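Local coordinates for protein putative dehydrogenase (Amycolatopsis orientalis, PDB 5A9T) that acts as an imine reductase, using NADPH to reduce imines stereoselectively to amines, at residues L169-T172 / A173-M177; G216-I219 / K220-P224; S280-Y283 / S284-E287. All coordinates share one frame; numbering follows the deposited sequence. Where two conformers were deposited one is given.

Contact 1 (L169-T172 / A173-M177); sequences LYNT and ALLSM
The side chains of N171 and L175, one turn apart on a single helix, cross obliquely. The methyl CD1 of L175 comes up against the flat amide group of N171, 4.0 Å from its CG. L175 leans back along the helix because its CG lies beside the backbone N (chi1 -68°), and this also sets L175 CG 3.2 Å from the carbonyl oxygen of N171. N171 is turned the other way, with CG anti to its own N, so its amide swings along the helix surface toward the leucine. L174 repeats only the leucine's contact with the carbonyl oxygen one turn back: its CG rests 3.3 Å from Y170 O, while the Y170 ring meets F202 of the second subunit, the planes at about 65°. A173 adds a small methyl, with CB 3.4 Å from L169 O.

Beneath these side chains runs a regular ladder of i to i+4 bonds from A173 N, L174 N, L175 N and S176 N. The bond from L174 N to Y170 O is 2.8 Å long, with an N-H...O angle of 165°. Two hydroxyls find partners beyond the two segments: T172 OG1 bonds V168 O, and S176 OG bonds H187 of the second subunit. L175 also touches a bound methyltetrahydroisoquinoline, so this helix face borders a ligand pocket. These i to i+4 contacts and bonds are those of a regular alpha-helix, here 166-193, the long helix that in imine reductases leads from the Rossmann-type domain into the helical dimer interface.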
# COMPACT_ATOMS: atom_id res chain seq x y z
N LEU A 169 -12.95 0.35 -14.87
CA LEU A 169 -12.71 1.48 -13.95
C LEU A 169 -12.04 0.90 -12.68
O LEU A 169 -11.09 1.55 -12.16
CB LEU A 169 -13.99 2.16 -13.63
CG LEU A 169 -13.94 3.35 -12.70
CD1 LEU A 169 -13.04 4.43 -13.25
CD2 LEU A 169 -15.34 3.88 -12.44
N TYR A 170 -12.53 -0.21 -12.13
CA TYR A 170 -11.87 -0.79 -10.96
C TYR A 170 -10.47 -1.15 -11.23
O TYR A 170 -9.53 -0.95 -10.42
CB TYR A 170 -12.64 -2.04 -10.48
CG TYR A 170 -13.60 -1.87 -9.32
CD1 TYR A 170 -14.81 -1.25 -9.46
CD2 TYR A 170 -13.20 -2.33 -8.10
CE1 TYR A 170 -15.68 -1.18 -8.26
CE2 TYR A 170 -14.00 -2.24 -6.99
CZ TYR A 170 -15.19 -1.71 -7.13
OH TYR A 170 -15.84 -1.68 -5.80
N ASN A 171 -10.18 -1.77 -12.39
CA ASN A 171 -8.82 -2.13 -12.77
C ASN A 171 -7.92 -0.88 -12.77
O ASN A 171 -6.85 -0.91 -12.19
CB ASN A 171 -8.77 -2.81 -14.12
CG ASN A 171 -7.43 -3.42 -14.40
OD1 ASN A 171 -6.67 -3.84 -13.58
ND2 ASN A 171 -7.11 -3.42 -15.62
N THR A 172 -8.40 0.17 -13.41
CA THR A 172 -7.69 1.41 -13.47
C THR A 172 -7.41 1.93 -12.07
O THR A 172 -6.24 2.33 -11.78
CB THR A 172 -8.47 2.44 -14.28
OG1 THR A 172 -8.70 1.88 -15.61
CG2 THR A 172 -7.64 3.73 -14.43
N ALA A 173 -8.41 1.91 -11.24
CA ALA A 173 -8.27 2.40 -9.87
C ALA A 173 -7.24 1.57 -9.08
O ALA A 173 -6.32 2.13 -8.42
CB ALA A 173 -9.59 2.41 -9.22
N LEU A 174 -7.35 0.24 -9.16
CA LEU A 174 -6.45 -0.60 -8.39
C LEU A 174 -5.01 -0.44 -8.90
O LEU A 174 -4.07 -0.47 -8.09
CB LEU A 174 -6.95 -2.05 -8.40
CG LEU A 174 -8.29 -2.32 -7.68
CD1 LEU A 174 -8.87 -3.66 -8.06
CD2 LEU A 174 -8.13 -2.15 -6.13
N LEU A 175 -4.81 -0.36 -10.20
CA LEU A 175 -3.46 -0.14 -10.70
C LEU A 175 -2.87 1.21 -10.21
O LEU A 175 -1.71 1.29 -9.87
CB LEU A 175 -3.44 -0.21 -12.23
CG LEU A 175 -3.73 -1.61 -12.77
CD1 LEU A 175 -3.92 -1.48 -14.28
CD2 LEU A 175 -2.60 -2.57 -12.48
N SER A 176 -3.70 2.24 -10.19
CA SER A 176 -3.25 3.56 -9.75
C SER A 176 -2.77 3.40 -8.28
O SER A 176 -1.69 3.91 -7.88
CB SER A 176 -4.36 4.57 -9.91
OG SER A 176 -3.86 5.90 -9.61
N MET A 177 -3.57 2.72 -7.47
CA MET A 177 -3.20 2.47 -6.09
C MET A 177 -1.89 1.67 -6.04
O MET A 177 -1.01 1.96 -5.15
CB MET A 177 -4.31 1.74 -5.38
CG MET A 177 -3.93 1.33 -3.97
SD MET A 177 -5.42 0.51 -3.23
CE MET A 177 -4.84 -0.48 -1.85

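Contact 2 (G216-I219 / K220-P224); sequences GQII and KAEAP
K220 reaches back over the preceding turn because its CG stands beside the backbone N, and two further bends, at chi3 (67°) and chi4 (70°), carry its ammonium end off the helix. The aliphatic part therefore lies over the G216 turn, with K220 CG 3.6 Å from G216 O. In the modelled conformer of Q217, one of two, OE1 approaches K220 CE at 3.7 Å, a contact that remains doubtful. The charged NZ is taken up by a salt bridge to D208 of the second subunit. With an alanine here, D208 of that subunit would probably be left without its charged mate and the G216 turn would lose its aliphatic cover.

I218 and E222 lie side by side and point the same way, I218 CG2 at 4.1 Å from E222 CG. E222 CG is also 3.2 Å from I218 O, and a bend at chi2 (-74°) turns the carboxylate aside.

The backbone starts regularly, K220 N bonding G216 O at 3.0 Å, and then loosens. E222 N divides itself between a weak bond to I218 O and one of 3.2 Å to I219 O, the latter approached from above the carbonyl plane. A223 N gives I219 O a further weak bond, and the helix kinks at P224. K220, A221, A223 and I226 belong to a calcium site observed for this protein. The stretch lies in helix 199-228: I218 and E222 pack on Y283 from the segment after helix 260-274, while I218 and I219 face M178 and M182 on helix 166-193 of the second subunit.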
# COMPACT_ATOMS: atom_id res chain seq x y z
N GLY A 216 -3.74 -0.98 5.91
CA GLY A 216 -5.04 -1.55 5.54
C GLY A 216 -6.11 -1.31 6.59
O GLY A 216 -7.24 -0.90 6.35
N GLN A 217 -5.75 -1.56 7.88
CA GLN A 217 -6.72 -1.41 8.96
C GLN A 217 -7.11 0.04 9.11
O GLN A 217 -8.28 0.36 9.39
CB GLN A 217 -6.18 -1.93 10.28
CG GLN A 217 -6.19 -3.43 10.39
CD GLN A 217 -7.58 -4.05 10.22
OE1 GLN A 217 -7.86 -4.72 9.22
NE2 GLN A 217 -8.46 -3.82 11.19
N ILE A 218 -6.18 0.99 8.92
CA ILE A 218 -6.56 2.42 9.06
C ILE A 218 -7.53 2.79 7.90
O ILE A 218 -8.55 3.47 8.08
CB ILE A 218 -5.33 3.30 9.10
CG1 ILE A 218 -4.70 3.14 10.45
CG2 ILE A 218 -5.70 4.73 8.86
CD1 ILE A 218 -3.31 3.70 10.63
N ILE A 219 -7.25 2.31 6.67
CA ILE A 219 -8.16 2.59 5.57
C ILE A 219 -9.61 2.07 5.87
O ILE A 219 -10.54 2.79 5.68
CB ILE A 219 -7.64 1.96 4.29
CG1 ILE A 219 -6.43 2.74 3.81
CG2 ILE A 219 -8.74 2.04 3.21
CD1 ILE A 219 -5.66 2.07 2.71
N LYS A 220 -9.67 0.85 6.37
CA LYS A 220 -10.97 0.24 6.77
C LYS A 220 -11.65 1.08 7.83
O LYS A 220 -12.91 1.26 7.81
CB LYS A 220 -10.82 -1.21 7.21
CG LYS A 220 -10.59 -2.12 6.03
CD LYS A 220 -10.00 -3.46 6.42
CE LYS A 220 -10.96 -4.29 7.25
NZ LYS A 220 -12.08 -4.75 6.40
N ALA A 221 -10.88 1.59 8.77
CA ALA A 221 -11.46 2.36 9.89
C ALA A 221 -11.94 3.72 9.45
O ALA A 221 -12.70 4.39 10.19
CB ALA A 221 -10.46 2.51 11.01
N GLU A 222 -11.39 4.25 8.36
CA GLU A 222 -11.57 5.61 7.89
C GLU A 222 -12.53 5.75 6.74
O GLU A 222 -13.08 6.81 6.42
CB GLU A 222 -10.25 6.33 7.56
CG GLU A 222 -9.38 6.48 8.75
CD GLU A 222 -9.83 7.53 9.76
OE1 GLU A 222 -10.76 8.30 9.51
OE2 GLU A 222 -9.18 7.52 10.87
N ALA A 223 -12.80 4.64 6.04
CA ALA A 223 -13.57 4.75 4.78
C ALA A 223 -15.01 5.29 4.99
O ALA A 223 -15.46 6.10 4.22
CB ALA A 223 -13.51 3.43 3.98
N PRO A 224 -15.74 4.84 6.07
CA PRO A 224 -17.09 5.45 6.24
C PRO A 224 -17.01 6.93 6.49
O PRO A 224 -17.98 7.63 6.12
CB PRO A 224 -17.67 4.65 7.43
CG PRO A 224 -17.00 3.34 7.35
CD PRO A 224 -15.55 3.68 6.94

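Contact 3 (S280-Y283 / S284-E287); sequences SSYY and SVIE. With YLG ((1R)-1-methyl-1,2,3,4-tetrahydroisoquinoline), chain B.
Two donors of one residue, S284, converge on a single acceptor, the carbonyl oxygen of S281. The hydroxyl OG of S284 bonds S281 O at 2.8 Å with the C=O pointing almost straight at it. The backbone N of S284 reaches the same S281 O at 3.1 Å from above the carbonyl plane. The hydroxyl gets there because chi1 of S284 (71°) wedges OG between its own N and carbonyl carbon, which also sets it against S280 CB.

From here the chain winds as a 3-10 helix, every bond spanning three residues: V285 N bonds Y282 O, and I286 N bonds Y283 O at 3.1 Å, again from above the carbonyl plane. E287 N continues the winding with a bond of 2.8 Å to S284 O. The two neighbouring tyrosines of this segment, Y282 and Y283, reach the bound methyltetrahydroisoquinoline and line its pocket with N241 of helix 238-255. In Y282, CG is anti to the backbone N (chi1 -178°), and the ring is presented with one face to the ligand. C11 of the ligand sits over the centre of that face, 3.6 Å above the plane, in a contact of aromatic carbon against the pi cloud. Y283 instead brings its hydroxyl, OH lying 3.7 Å from C6 of the ligand.

V285 CG1 comes obliquely to the Y282 ring, 4.2 Å from CE1 of Y282. The Y282 hydroxyl is held by N183 of the second subunit, which should fix the reach of that side chain across the interface.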
# COMPACT_ATOMS: atom_id res chain seq x y z
N SER A 280 -8.99 20.08 8.51
CA SER A 280 -9.71 18.82 8.31
C SER A 280 -8.78 17.65 8.48
O SER A 280 -7.58 17.81 8.65
CB SER A 280 -10.32 18.81 6.94
OG SER A 280 -11.25 19.85 6.79
N SER A 281 -9.30 16.40 8.37
CA SER A 281 -8.38 15.26 8.52
C SER A 281 -7.59 15.09 7.20
O SER A 281 -7.91 15.69 6.18
CB SER A 281 -9.23 14.00 8.74
OG SER A 281 -9.90 13.67 7.49
N TYR A 282 -6.60 14.22 7.27
CA TYR A 282 -5.72 13.93 6.14
C TYR A 282 -6.53 13.58 4.93
O TYR A 282 -6.27 13.95 3.81
CB TYR A 282 -4.81 12.76 6.53
CG TYR A 282 -3.85 12.46 5.40
CD1 TYR A 282 -4.17 11.62 4.34
CD2 TYR A 282 -2.57 13.00 5.41
CE1 TYR A 282 -3.33 11.41 3.28
CE2 TYR A 282 -1.71 12.77 4.39
CZ TYR A 282 -2.09 12.03 3.27
OH TYR A 282 -1.18 11.83 2.26
N TYR A 283 -7.57 12.76 5.15
CA TYR A 283 -8.36 12.11 4.08
C TYR A 283 -9.15 13.07 3.25
O TYR A 283 -9.52 12.77 2.14
CB TYR A 283 -9.24 11.00 4.71
CG TYR A 283 -8.45 10.12 5.58
CD1 TYR A 283 -7.54 9.18 5.05
CD2 TYR A 283 -8.43 10.27 6.97
CE1 TYR A 283 -6.71 8.46 5.88
CE2 TYR A 283 -7.57 9.52 7.78
CZ TYR A 283 -6.72 8.64 7.23
OH TYR A 283 -5.91 7.89 8.01
N SER A 284 -9.34 14.33 3.76
CA SER A 284 -9.95 15.37 3.00
C SER A 284 -9.23 15.76 1.69
O SER A 284 -9.86 16.30 0.80
CB SER A 284 -10.14 16.62 3.83
OG SER A 284 -8.90 17.25 4.10
N VAL A 285 -7.97 15.34 1.61
CA VAL A 285 -7.18 15.56 0.35
C VAL A 285 -7.86 14.97 -0.84
O VAL A 285 -7.78 15.48 -1.94
CB VAL A 285 -5.75 15.08 0.56
CG1 VAL A 285 -5.67 13.57 0.54
CG2 VAL A 285 -4.85 15.65 -0.50
N ILE A 286 -8.70 13.90 -0.63
CA ILE A 286 -9.42 13.34 -1.71
C ILE A 286 -10.37 14.33 -2.42
O ILE A 286 -10.69 14.20 -3.63
CB ILE A 286 -10.20 12.06 -1.31
CG1 ILE A 286 -10.66 11.21 -2.56
CG2 ILE A 286 -11.42 12.42 -0.44
CD1 ILE A 286 -11.34 9.91 -2.11
N GLU A 287 -10.86 15.35 -1.69
CA GLU A 287 -11.80 16.29 -2.35
C GLU A 287 -11.26 17.15 -3.44
O GLU A 287 -12.04 17.45 -4.36
CB GLU A 287 -12.34 17.20 -1.26
CG GLU A 287 -13.24 16.50 -0.32
CD GLU A 287 -14.51 15.97 -0.96
OE1 GLU A 287 -15.15 16.75 -1.76
OE2 GLU A 287 -14.85 14.82 -0.68
C4 YLG B . 0.97 8.82 8.85
C14 YLG B . -0.15 8.99 8.04
C5 YLG B . -1.44 9.38 8.50
C6 YLG B . -2.56 9.52 7.72
C11 YLG B . -2.31 9.26 6.39
C8 YLG B . -2.65 8.57 10.55
C10 YLG B . -1.71 9.65 9.92
C12 YLG B . -1.05 8.86 5.89
C13 YLG B . 0.08 8.74 6.69
N2 YLG B . -0.44 9.73 10.64
C3 YLG B . 0.64 8.81 10.40

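How the contacts relate
The three contacts follow in series along the chain, all within the C-terminal, largely helical half. Contact 1 lies in helix 166-193 and contact 2 in the next helix, 199-228; their centres are 18 Å apart and they do not touch. Contact 3, in the 3-10 turn after helix 260-274, has its centre 13 Å from that of contact 2 and meets it directly, I218 CG2 lying 3.3 Å from Y283 OH. Its centre is 20 Å from that of contact 1. All three also touch the second subunit, consistent with the interlocked dimer of this family, in which each pocket probably combines the interdomain helix of one subunit with C-terminal helices of the other.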